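Local structure of minor pilin subunit PAPF (Escherichia coli, 2W07) at residues B[17-22]-B[45-50]; B[25-30]-B[122-127]; B[31-36]-B[130-135]. The protein is a minor pilin that forms part of the fimbriae with which the bacterium colonises the epithelium of specific host organs. The protein carries 1 engineered substitution. All coordinates share one frame; numbering follows the deposited sequence.

The three contacts run along the length of an immunoglobulin-like pilin domain. Contact 1 joins the short edge strand 16-17 to strand 42-49; contact 2 lays the chain from strand 24-26 onward over strand 116-126, the next neighbour of 42-49 in the same sheet. Contact 3 ties together the loops that follow, 31-36 and 130-135. Centres of contacts 1 and 2 are 23 Å apart and those of 1 and 3 are 32 Å; those of 2 and 3 are only 10 Å, and these two touch through a salt bridge of Arg126 with Glu33. The first segments, within residues 17-36, all precede the second ones, so the contacts interleave and stitch this region onto later parts of the domain.

Contact 1: residues B[17-22]-B[45-50]; sequences INNGQN and TISISC
Ile17 and Asn18 are held against Ser47 by one backbone hydrogen bond: Asn18 N donates its N-H to Ser47 O at 2.7 Å. The bond is nearly straight at hydrogen (168°), and the donor is tilted 22° out of the carbonyl plane. The same oxygen also meets Ile17 CA at 3.5 Å in a CA-H...O contact, so it serves two successive residues, Ile17 and Asn18. Ser47 OG comes to 3.1 Å from Asn18 CA. Ile17 and Ile48 form an antiparallel, non-hydrogen-bonded pair.

A water adds a second polar link. It accepts from Asn19 N at 2.8 Å and makes a weaker bond to Ser47 OG at 3.3 Å, linking the backbone at Asn19 to the side chain of Ser47. The turn itself is closed by backbone bonds from Gly20 N to Ile17 O, a weak one, and from Gln21 N to Asn18 O.

This is the edge of the immunoglobulin-like pilin sheet: strand 16-17 is its outermost strand on this side within the chain, and the Cys15-Cys50 disulfide joins the residue just before it to the one just after strand 42-49. Beyond, strand 42-49 continues the ladder to 116-126, with Ile46 paired to Phe118 and Ile48 to Ser116.

The apolar contacts lie on the face carrying Ile17 and Ile48. These side chains run side by side in the same direction. Each has CG1, the branch bearing CD1, anti to the carbonyl carbon and beside the backbone N (chi1 -52° in Ile17), and the delta methyls come together: Ile17 CD1 and Ile48 CD1 are only 3.4 Å apart, tighter than usual for two carbons. Ile17's other branch goes toward Ile46, whose CD1 lies 4.0 Å from Ile17 CG2. Ile17 also packs on an apolar side chain of another protein.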
ATOM      1  N   ILE B  17       8.227  -1.458  -8.887  1.00 36.67           N
ATOM      2  CA  ILE B  17       8.739  -2.650  -8.221  1.00 36.09           C
ATOM      3  C   ILE B  17       9.592  -3.517  -9.137  1.00 38.11           C
ATOM      4  O   ILE B  17       9.114  -4.046 -10.145  1.00 34.88           O
ATOM      5  CB  ILE B  17       7.580  -3.480  -7.643  1.00 35.84           C
ATOM      6  CG1 ILE B  17       6.690  -2.576  -6.780  1.00 34.94           C
ATOM      7  CG2 ILE B  17       8.123  -4.630  -6.818  1.00 34.95           C
ATOM      8  CD1 ILE B  17       7.440  -1.823  -5.684  1.00 33.27           C
ATOM      9  N   ASN B  18      10.856  -3.660  -8.738  1.00 40.12           N
ATOM     10  CA  ASN B  18      11.878  -4.397  -9.470  1.00 42.41           C
ATOM     11  C   ASN B  18      11.732  -4.231 -10.986  1.00 41.93           C
ATOM     12  O   ASN B  18      11.589  -5.187 -11.745  1.00 39.68           O
ATOM     13  CB  ASN B  18      11.917  -5.873  -9.029  1.00 46.91           C
ATOM     14  CG  ASN B  18      10.987  -6.753  -9.810  1.00 50.00           C
ATOM     15  OD1 ASN B  18       9.809  -6.445  -9.966  1.00 54.53           O
ATOM     16  ND2 ASN B  18      11.511  -7.877 -10.303  1.00 49.73           N
ATOM     17  N   ASN B  19      11.765  -2.965 -11.393  1.00 42.60           N
ATOM     18  CA  ASN B  19      11.677  -2.552 -12.791  1.00 44.70           C
ATOM     19  C   ASN B  19      10.536  -3.158 -13.598  1.00 42.13           C
ATOM     20  O   ASN B  19      10.739  -3.617 -14.721  1.00 42.12           O
ATOM     21  CB  ASN B  19      13.012  -2.829 -13.489  1.00 47.66           C
ATOM     22  CG  ASN B  19      14.176  -2.146 -12.800  1.00 51.78           C
ATOM     23  OD1 ASN B  19      14.235  -0.912 -12.723  1.00 53.86           O
ATOM     24  ND2 ASN B  19      15.106  -2.944 -12.283  1.00 53.95           N
ATOM     25  N   GLY B  20       9.340  -3.151 -13.018  1.00 39.58           N
ATOM     26  CA  GLY B  20       8.170  -3.674 -13.701  1.00 36.46           C
ATOM     27  C   GLY B  20       8.281  -5.092 -14.226  1.00 35.91           C
ATOM     28  O   GLY B  20       7.474  -5.505 -15.062  1.00 32.86           O
ATOM     29  N   GLN B  21       9.269  -5.841 -13.740  1.00 34.63           N
ATOM     30  CA  GLN B  21       9.455  -7.218 -14.174  1.00 36.17           C
ATOM     31  C   GLN B  21       8.613  -8.148 -13.312  1.00 38.04           C
ATOM     32  O   GLN B  21       8.165  -7.775 -12.234  1.00 37.63           O
ATOM     33  CB  GLN B  21      10.926  -7.607 -14.081  1.00 37.42           C
ATOM     34  N   ASN B  22       8.404  -9.366 -13.790  1.00 39.68           N
ATOM     35  CA  ASN B  22       7.607 -10.329 -13.058  1.00 40.32           C
ATOM     36  C   ASN B  22       8.430 -10.944 -11.930  1.00 40.49           C
ATOM     37  O   ASN B  22       9.632 -11.158 -12.072  1.00 38.35           O
ATOM     38  CB  ASN B  22       7.106 -11.410 -14.013  1.00 42.06           C
ATOM     39  CG  ASN B  22       6.016 -12.258 -13.406  1.00 45.31           C
ATOM     40  OD1 ASN B  22       5.155 -11.758 -12.677  1.00 47.29           O
ATOM     41  ND2 ASN B  22       6.031 -13.549 -13.718  1.00 47.52           N
ATOM     42  N   THR B  45      15.206 -10.866  -3.520  1.00 53.61           N
ATOM     43  CA  THR B  45      15.377  -9.450  -3.243  1.00 53.36           C
ATOM     44  C   THR B  45      14.752  -8.651  -4.381  1.00 53.00           C
ATOM     45  O   THR B  45      15.195  -8.735  -5.529  1.00 54.00           O
ATOM     46  CB  THR B  45      16.870  -9.070  -3.121  1.00 54.17           C
ATOM     47  OG1 THR B  45      17.427  -9.674  -1.947  1.00 55.03           O
ATOM     48  CG2 THR B  45      17.031  -7.560  -3.028  1.00 52.90           C
ATOM     49  N   ILE B  46      13.713  -7.889  -4.061  1.00 50.60           N
ATOM     50  CA  ILE B  46      13.042  -7.080  -5.064  1.00 48.58           C
ATOM     51  C   ILE B  46      13.240  -5.599  -4.748  1.00 46.97           C
ATOM     52  O   ILE B  46      13.039  -5.157  -3.616  1.00 45.19           O
ATOM     53  CB  ILE B  46      11.541  -7.441  -5.142  1.00 48.95           C
ATOM     54  CG1 ILE B  46      10.854  -7.186  -3.803  1.00 49.77           C
ATOM     55  CG2 ILE B  46      11.387  -8.912  -5.497  1.00 48.83           C
ATOM     56  CD1 ILE B  46      10.258  -5.814  -3.681  1.00 50.33           C
ATOM     57  N   SER B  47      13.652  -4.844  -5.762  1.00 44.59           N
ATOM     58  CA  SER B  47      13.918  -3.419  -5.615  1.00 43.37           C
ATOM     59  C   SER B  47      12.678  -2.532  -5.649  1.00 42.26           C
ATOM     60  O   SER B  47      11.709  -2.810  -6.362  1.00 39.64           O
ATOM     61  CB  SER B  47      14.900  -2.969  -6.697  1.00 44.21           C
ATOM     62  OG  SER B  47      14.393  -3.269  -7.987  1.00 45.14           O
ATOM     63  N   ILE B  48      12.734  -1.457  -4.866  1.00 41.06           N
ATOM     64  CA  ILE B  48      11.651  -0.487  -4.765  1.00 41.47           C
ATOM     65  C   ILE B  48      12.197   0.902  -5.110  1.00 41.99           C
ATOM     66  O   ILE B  48      12.906   1.507  -4.307  1.00 41.69           O
ATOM     67  CB  ILE B  48      11.083  -0.419  -3.325  1.00 41.71           C
ATOM     68  CG1 ILE B  48      10.900  -1.826  -2.749  1.00 40.67           C
ATOM     69  CG2 ILE B  48       9.761   0.329  -3.326  1.00 42.12           C
ATOM     70  CD1 ILE B  48       9.872  -2.658  -3.464  1.00 42.67           C
ATOM     71  N   SER B  49      11.865   1.401  -6.297  1.00 43.25           N
ATOM     72  CA  SER B  49      12.321   2.722  -6.742  1.00 44.51           C
ATOM     73  C   SER B  49      11.177   3.728  -6.655  1.00 44.25           C
ATOM     74  O   SER B  49      10.194   3.620  -7.383  1.00 43.18           O
ATOM     75  CB  SER B  49      12.838   2.642  -8.184  1.00 44.84           C
ATOM     76  OG  SER B  49      13.048   3.935  -8.733  1.00 45.83           O
ATOM     77  N   CYS B  50      11.310   4.706  -5.767  1.00 47.86           N
ATOM     78  CA  CYS B  50      10.266   5.710  -5.584  1.00 51.06           C
ATOM     79  C   CYS B  50      10.598   7.084  -6.156  1.00 54.00           C
ATOM     80  O   CYS B  50      11.763   7.403  -6.387  1.00 53.84           O
ATOM     81  CB  CYS B  50       9.940   5.867  -4.102  1.00 49.31           C
ATOM     82  SG  CYS B  50       9.381   4.354  -3.267  1.00 48.95           S
TER
HETATM   83  O   HOH W   1      12.163  -1.152  -9.277  1.00 37.18           O

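Contact 2: residues B[25-30]-B[122-127]; sequences VDFGNI and SVPFRN
Phe27 meets Ser122 and Pro124 in the buried interior of the immunoglobulin-like pilin domain, where the chain leaving strand 24-26 lies over strand 116-126 of the main sheet. The backbones are well separated, with Val25 CA and Ser122 CA 7.8 Å apart, so side chains do most of the touching.

The Phe27 ring reaches across with its far end. Its CG stands anti to the carbonyl carbon (chi1 -58°), and from there CZ comes to 3.9 Å from Ser122 CB while CE2 lies 3.8 Å from Ser122 O. The CE2-CD2 bond of the ring also meets the proline: CE2 and CD2 are each about 4.1 Å from Pro124 CD, and the two side chains run antiparallel as they pass. At one end Val25 CG1 approaches Ser122 CB at 4.3 Å; at the other Ile30 CD1 reaches Pro124 CG at a looser 4.5 Å. Phenylalanine is therefore the centre of the contact, flanked by two aliphatic side chains of its own segment.

Other parts of the domain enclose the ring: Phe137 meets it with planes at about 60°, Ile83 touches both Phe27 and Ser122, and Val42 touches Val25 and Phe27.

A strand of another protein pairs antiparallel with Val25 and Asp26, and apolar side chains of that protein lie on Val25, Phe27 and Ser122. This is consistent with donor-strand complementation, the hallmark of the incomplete immunoglobulin fold of chaperone-usher pilins.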
ATOM      1  N   VAL B  25       9.639 -16.898  -7.569  1.00 51.09           N
ATOM      2  CA  VAL B  25      10.627 -17.587  -6.753  1.00 51.40           C
ATOM      3  C   VAL B  25      10.677 -19.022  -7.270  1.00 52.74           C
ATOM      4  O   VAL B  25       9.742 -19.796  -7.057  1.00 53.20           O
ATOM      5  CB  VAL B  25      10.214 -17.604  -5.271  1.00 51.35           C
ATOM      6  CG1 VAL B  25      11.345 -18.161  -4.425  1.00 50.31           C
ATOM      7  CG2 VAL B  25       9.834 -16.204  -4.818  1.00 49.84           C
ATOM      8  N   ASP B  26      11.760 -19.368  -7.958  1.00 53.53           N
ATOM      9  CA  ASP B  26      11.925 -20.705  -8.521  1.00 54.51           C
ATOM     10  C   ASP B  26      12.711 -21.609  -7.581  1.00 55.48           C
ATOM     11  O   ASP B  26      13.765 -21.229  -7.073  1.00 55.85           O
ATOM     12  CB  ASP B  26      12.628 -20.622  -9.875  1.00 53.52           C
ATOM     13  N   PHE B  27      12.191 -22.809  -7.353  1.00 56.70           N
ATOM     14  CA  PHE B  27      12.847 -23.764  -6.472  1.00 58.68           C
ATOM     15  C   PHE B  27      13.571 -24.830  -7.285  1.00 59.94           C
ATOM     16  O   PHE B  27      14.057 -25.819  -6.742  1.00 60.56           O
ATOM     17  CB  PHE B  27      11.820 -24.416  -5.542  1.00 56.78           C
ATOM     18  CG  PHE B  27      11.067 -23.432  -4.698  1.00 55.68           C
ATOM     19  CD1 PHE B  27      10.037 -22.672  -5.244  1.00 54.77           C
ATOM     20  CD2 PHE B  27      11.416 -23.228  -3.369  1.00 53.59           C
ATOM     21  CE1 PHE B  27       9.370 -21.721  -4.477  1.00 54.86           C
ATOM     22  CE2 PHE B  27      10.754 -22.280  -2.596  1.00 54.35           C
ATOM     23  CZ  PHE B  27       9.729 -21.525  -3.152  1.00 53.49           C
ATOM     24  N   GLY B  28      13.640 -24.614  -8.592  1.00 62.32           N
ATOM     25  CA  GLY B  28      14.305 -25.567  -9.458  1.00 65.13           C
ATOM     26  C   GLY B  28      13.616 -26.916  -9.450  1.00 66.61           C
ATOM     27  O   GLY B  28      12.432 -27.016  -9.127  1.00 67.14           O
ATOM     28  N   ASN B  29      14.357 -27.961  -9.803  1.00 68.14           N
ATOM     29  CA  ASN B  29      13.792 -29.298  -9.836  1.00 69.61           C
ATOM     30  C   ASN B  29      14.135 -30.043  -8.551  1.00 69.99           C
ATOM     31  O   ASN B  29      15.242 -30.563  -8.393  1.00 70.18           O
ATOM     32  CB  ASN B  29      14.323 -30.067 -11.048  1.00 70.59           C
ATOM     33  CG  ASN B  29      13.343 -31.113 -11.545  1.00 71.96           C
ATOM     34  OD1 ASN B  29      12.950 -32.017 -10.806  1.00 72.20           O
ATOM     35  ND2 ASN B  29      12.936 -30.991 -12.806  1.00 73.20           N
ATOM     36  N   ILE B  30      13.175 -30.083  -7.632  1.00 69.57           N
ATOM     37  CA  ILE B  30      13.364 -30.754  -6.355  1.00 69.18           C
ATOM     38  C   ILE B  30      12.182 -31.661  -6.049  1.00 69.28           C
ATOM     39  O   ILE B  30      11.057 -31.383  -6.457  1.00 69.03           O
ATOM     40  CB  ILE B  30      13.507 -29.736  -5.207  1.00 68.60           C
ATOM     41  CG1 ILE B  30      12.193 -28.968  -5.030  1.00 68.27           C
ATOM     42  CG2 ILE B  30      14.657 -28.777  -5.504  1.00 67.34           C
ATOM     43  CD1 ILE B  30      12.174 -28.050  -3.832  1.00 68.77           C
ATOM     44  N   SER B 122      11.856 -17.930   1.090  1.00 40.06           N
ATOM     45  CA  SER B 122      10.820 -18.938   0.948  1.00 42.08           C
ATOM     46  C   SER B 122      11.456 -20.314   1.036  1.00 43.17           C
ATOM     47  O   SER B 122      12.470 -20.581   0.392  1.00 43.65           O
ATOM     48  CB  SER B 122      10.114 -18.780  -0.402  1.00 43.17           C
ATOM     49  OG  SER B 122       9.589 -17.471  -0.558  1.00 43.02           O
ATOM     50  N   VAL B 123      10.864 -21.188   1.837  1.00 43.35           N
ATOM     51  CA  VAL B 123      11.388 -22.535   1.995  1.00 43.31           C
ATOM     52  C   VAL B 123      10.265 -23.569   2.024  1.00 42.18           C
ATOM     53  O   VAL B 123       9.287 -23.421   2.759  1.00 41.02           O
ATOM     54  CB  VAL B 123      12.240 -22.644   3.285  1.00 44.29           C
ATOM     55  CG1 VAL B 123      11.487 -22.054   4.454  1.00 44.83           C
ATOM     56  CG2 VAL B 123      12.600 -24.102   3.555  1.00 44.62           C
ATOM     57  N   PRO B 124      10.393 -24.633   1.214  1.00 40.92           N
ATOM     58  CA  PRO B 124       9.382 -25.691   1.154  1.00 40.54           C
ATOM     59  C   PRO B 124       9.080 -26.276   2.527  1.00 39.28           C
ATOM     60  O   PRO B 124       9.957 -26.361   3.387  1.00 38.03           O
ATOM     61  CB  PRO B 124       9.992 -26.698   0.176  1.00 40.92           C
ATOM     62  CG  PRO B 124      11.462 -26.466   0.306  1.00 43.33           C
ATOM     63  CD  PRO B 124      11.543 -24.965   0.356  1.00 42.22           C
ATOM     64  N   PHE B 125       7.825 -26.668   2.726  1.00 39.21           N
ATOM     65  CA  PHE B 125       7.382 -27.209   4.002  1.00 40.65           C
ATOM     66  C   PHE B 125       6.270 -28.252   3.859  1.00 41.71           C
ATOM     67  O   PHE B 125       5.222 -27.976   3.275  1.00 40.37           O
ATOM     68  CB  PHE B 125       6.887 -26.060   4.882  1.00 40.57           C
ATOM     69  CG  PHE B 125       6.325 -26.498   6.205  1.00 43.05           C
ATOM     70  CD1 PHE B 125       7.160 -26.958   7.215  1.00 43.72           C
ATOM     71  CD2 PHE B 125       4.956 -26.449   6.441  1.00 44.12           C
ATOM     72  CE1 PHE B 125       6.641 -27.363   8.443  1.00 44.39           C
ATOM     73  CE2 PHE B 125       4.425 -26.851   7.665  1.00 43.66           C
ATOM     74  CZ  PHE B 125       5.269 -27.309   8.667  1.00 45.24           C
ATOM     75  N   ARG B 126       6.495 -29.452   4.382  1.00 41.09           N
ATOM     76  CA  ARG B 126       5.457 -30.474   4.324  1.00 42.41           C
ATOM     77  C   ARG B 126       5.009 -30.791   5.741  1.00 39.63           C
ATOM     78  O   ARG B 126       5.808 -31.181   6.589  1.00 40.23           O
ATOM     79  CB  ARG B 126       5.934 -31.727   3.571  1.00 43.79           C
ATOM     80  CG  ARG B 126       7.248 -32.328   3.996  1.00 49.85           C
ATOM     81  CD  ARG B 126       7.658 -33.408   2.988  1.00 52.26           C
ATOM     82  NE  ARG B 126       8.914 -34.064   3.347  1.00 54.29           N
ATOM     83  CZ  ARG B 126       9.009 -35.123   4.144  1.00 54.42           C
ATOM     84  NH1 ARG B 126       7.917 -35.664   4.669  1.00 54.14           N
ATOM     85  NH2 ARG B 126      10.200 -35.633   4.426  1.00 54.54           N
ATOM     86  N   ASN B 127       3.720 -30.583   5.988  1.00 39.08           N
ATOM     87  CA  ASN B 127       3.122 -30.782   7.300  1.00 39.05           C
ATOM     88  C   ASN B 127       2.575 -32.181   7.523  1.00 40.27           C
ATOM     89  O   ASN B 127       1.740 -32.390   8.404  1.00 40.73           O
ATOM     90  CB  ASN B 127       1.997 -29.777   7.500  1.00 37.80           C
ATOM     91  CG  ASN B 127       0.827 -30.034   6.568  1.00 39.06           C
ATOM     92  OD1 ASN B 127       0.967 -30.741   5.568  1.00 39.37           O
ATOM     93  ND2 ASN B 127      -0.329 -29.459   6.885  1.00 35.24           N
TER

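Contact 3: residues B[31-36]-B[130-135]; sequences NPEHVD and GILNGG
Pro32 and Leu132 bring together two irregular loops at one end of the immunoglobulin-like pilin domain: residues 31-36, between strands 24-26 and 42-49, and residues 130-135, between strands 116-126 and 138-147. The contact lies at the surface, but the proline at its heart is buried.

Going round the Pro32 ring from CB, that atom sits 3.8 Å from Leu132 CD1, an apolar touch. CG of Pro32 turns to the backbone beyond, 3.7 Å from Gly134 O. CD of Pro32, which closes the ring onto the nitrogen, lies 3.7 Å from Gly135 O. CB thus meets a leucine methyl, while CG and CD face the carbonyl oxygens of the two glycines.

Leu132 arrives with an extended side chain: CD1 is anti to CA (chi2 179°), so this methyl leads. Besides Pro32 CB, Leu132 CD1 meets Pro32 O at 3.5 Å. The carbonyl has another neighbour in its own segment, since Pro32 O stands above one face of the His34 ring, toward its rim.

Just past the proline, Glu33 crosses Leu132 at an angle. A turn about CB-CG (chi2 -64°) swings its carboxylate toward the leucine, and Glu33 OE1 comes within 4.0 Å of Leu132 CD1. The polar business of that carboxylate is elsewhere, however: OE1 makes a salt bridge with Arg126 NE, at the end of strand 116-126. Arg126 NE also makes a weak hydrogen bond to His34 O.

The glycine end of the second loop is shaped by an inverse gamma turn centred on Asn133, in which Gly134 N makes a weak bond to Leu132 O at 2.9 Å.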
ATOM      1  N   ASN B  31      12.443 -32.750  -5.332  1.00 70.09           N
ATOM      2  CA  ASN B  31      11.388 -33.685  -4.965  1.00 71.04           C
ATOM      3  C   ASN B  31      10.690 -33.129  -3.732  1.00 71.23           C
ATOM      4  O   ASN B  31      11.341 -32.824  -2.734  1.00 71.70           O
ATOM      5  CB  ASN B  31      11.975 -35.062  -4.641  1.00 71.31           C
ATOM      6  CG  ASN B  31      10.903 -36.123  -4.452  1.00 72.21           C
ATOM      7  OD1 ASN B  31       9.955 -35.937  -3.688  1.00 72.02           O
ATOM      8  ND2 ASN B  31      11.054 -37.246  -5.148  1.00 72.65           N
ATOM      9  N   PRO B  32       9.356 -32.982  -3.787  1.00 71.33           N
ATOM     10  CA  PRO B  32       8.583 -32.456  -2.656  1.00 71.23           C
ATOM     11  C   PRO B  32       8.869 -33.156  -1.322  1.00 71.87           C
ATOM     12  O   PRO B  32       8.272 -32.820  -0.298  1.00 71.75           O
ATOM     13  CB  PRO B  32       7.142 -32.637  -3.121  1.00 71.12           C
ATOM     14  CG  PRO B  32       7.254 -32.397  -4.597  1.00 70.73           C
ATOM     15  CD  PRO B  32       8.484 -33.202  -4.956  1.00 71.20           C
ATOM     16  N   GLU B  33       9.778 -34.129  -1.341  1.00 72.59           N
ATOM     17  CA  GLU B  33      10.167 -34.860  -0.135  1.00 72.78           C
ATOM     18  C   GLU B  33      11.446 -34.260   0.445  1.00 72.04           C
ATOM     19  O   GLU B  33      12.553 -34.624   0.047  1.00 71.94           O
ATOM     20  CB  GLU B  33      10.389 -36.337  -0.459  1.00 74.11           C
ATOM     21  CG  GLU B  33       9.113 -37.157  -0.481  1.00 77.25           C
ATOM     22  CD  GLU B  33       8.452 -37.220   0.881  1.00 78.75           C
ATOM     23  OE1 GLU B  33       7.976 -36.167   1.359  1.00 79.90           O
ATOM     24  OE2 GLU B  33       8.415 -38.318   1.480  1.00 78.83           O
ATOM     25  N   HIS B  34      11.281 -33.348   1.398  1.00 71.29           N
ATOM     26  CA  HIS B  34      12.408 -32.667   2.024  1.00 71.16           C
ATOM     27  C   HIS B  34      12.257 -32.538   3.538  1.00 70.54           C
ATOM     28  O   HIS B  34      11.271 -32.992   4.117  1.00 69.59           O
ATOM     29  CB  HIS B  34      12.544 -31.282   1.415  1.00 71.94           C
ATOM     30  CG  HIS B  34      11.251 -30.537   1.370  1.00 73.08           C
ATOM     31  ND1 HIS B  34      10.506 -30.280   2.500  1.00 73.06           N
ATOM     32  CD2 HIS B  34      10.541 -30.041   0.330  1.00 73.05           C
ATOM     33  CE1 HIS B  34       9.393 -29.658   2.159  1.00 74.10           C
ATOM     34  NE2 HIS B  34       9.390 -29.502   0.847  1.00 74.94           N
ATOM     35  N   VAL B  35      13.238 -31.888   4.162  1.00 69.89           N
ATOM     36  CA  VAL B  35      13.266 -31.699   5.610  1.00 69.73           C
ATOM     37  C   VAL B  35      12.510 -30.476   6.114  1.00 69.87           C
ATOM     38  O   VAL B  35      12.375 -30.283   7.322  1.00 68.62           O
ATOM     39  CB  VAL B  35      14.719 -31.601   6.112  1.00 70.07           C
ATOM     40  CG1 VAL B  35      15.464 -32.883   5.794  1.00 70.84           C
ATOM     41  CG2 VAL B  35      15.415 -30.416   5.460  1.00 69.90           C
ATOM     42  N   ASP B  36      12.025 -29.655   5.185  1.00 71.29           N
ATOM     43  CA  ASP B  36      11.281 -28.437   5.508  1.00 72.95           C
ATOM     44  C   ASP B  36      11.681 -27.792   6.832  1.00 74.65           C
ATOM     45  O   ASP B  36      10.830 -27.354   7.605  1.00 75.55           O
ATOM     46  CB  ASP B  36       9.771 -28.710   5.509  1.00 71.44           C
ATOM     47  CG  ASP B  36       9.375 -29.816   6.460  1.00 69.61           C
ATOM     48  OD1 ASP B  36       9.654 -30.990   6.154  1.00 70.32           O
ATOM     49  OD2 ASP B  36       8.784 -29.513   7.516  1.00 67.76           O
ATOM     50  N   GLY B 130       4.163 -39.494   4.775  1.00 51.50           N
ATOM     51  CA  GLY B 130       3.408 -40.225   3.775  1.00 53.99           C
ATOM     52  C   GLY B 130       3.571 -39.697   2.364  1.00 54.67           C
ATOM     53  O   GLY B 130       4.313 -38.746   2.127  1.00 54.62           O
ATOM     54  N   ILE B 131       2.858 -40.320   1.430  1.00 55.54           N
ATOM     55  CA  ILE B 131       2.919 -39.958   0.021  1.00 57.28           C
ATOM     56  C   ILE B 131       2.261 -38.625  -0.318  1.00 59.01           C
ATOM     57  O   ILE B 131       1.235 -38.251   0.254  1.00 58.78           O
ATOM     58  CB  ILE B 131       2.296 -41.072  -0.823  1.00 56.77           C
ATOM     59  N   LEU B 132       2.868 -37.916  -1.263  1.00 61.12           N
ATOM     60  CA  LEU B 132       2.356 -36.631  -1.719  1.00 63.85           C
ATOM     61  C   LEU B 132       1.915 -36.771  -3.170  1.00 65.35           C
ATOM     62  O   LEU B 132       2.692 -37.201  -4.024  1.00 66.34           O
ATOM     63  CB  LEU B 132       3.437 -35.549  -1.622  1.00 62.69           C
ATOM     64  CG  LEU B 132       3.933 -35.137  -0.234  1.00 62.70           C
ATOM     65  CD1 LEU B 132       5.014 -34.073  -0.383  1.00 61.79           C
ATOM     66  CD2 LEU B 132       2.775 -34.615   0.600  1.00 60.37           C
ATOM     67  N   ASN B 133       0.665 -36.412  -3.440  1.00 67.32           N
ATOM     68  CA  ASN B 133       0.118 -36.495  -4.786  1.00 68.52           C
ATOM     69  C   ASN B 133       0.598 -35.339  -5.657  1.00 68.99           C
ATOM     70  O   ASN B 133      -0.091 -34.332  -5.807  1.00 68.91           O
ATOM     71  CB  ASN B 133      -1.414 -36.511  -4.733  1.00 69.83           C
ATOM     72  CG  ASN B 133      -1.990 -35.356  -3.927  1.00 70.58           C
ATOM     73  OD1 ASN B 133      -1.792 -34.190  -4.260  1.00 71.84           O
ATOM     74  ND2 ASN B 133      -2.710 -35.680  -2.861  1.00 71.76           N
ATOM     75  N   GLY B 134       1.789 -35.487  -6.230  1.00 69.25           N
ATOM     76  CA  GLY B 134       2.320 -34.442  -7.084  1.00 69.02           C
ATOM     77  C   GLY B 134       3.829 -34.318  -7.047  1.00 68.98           C
ATOM     78  O   GLY B 134       4.432 -34.289  -5.973  1.00 69.43           O
ATOM     79  N   GLY B 135       4.436 -34.248  -8.228  1.00 68.62           N
ATOM     80  CA  GLY B 135       5.878 -34.116  -8.325  1.00 68.46           C
ATOM     81  C   GLY B 135       6.226 -32.672  -8.624  1.00 68.15           C
ATOM     82  O   GLY B 135       7.347 -32.222  -8.385  1.00 68.65           O
TER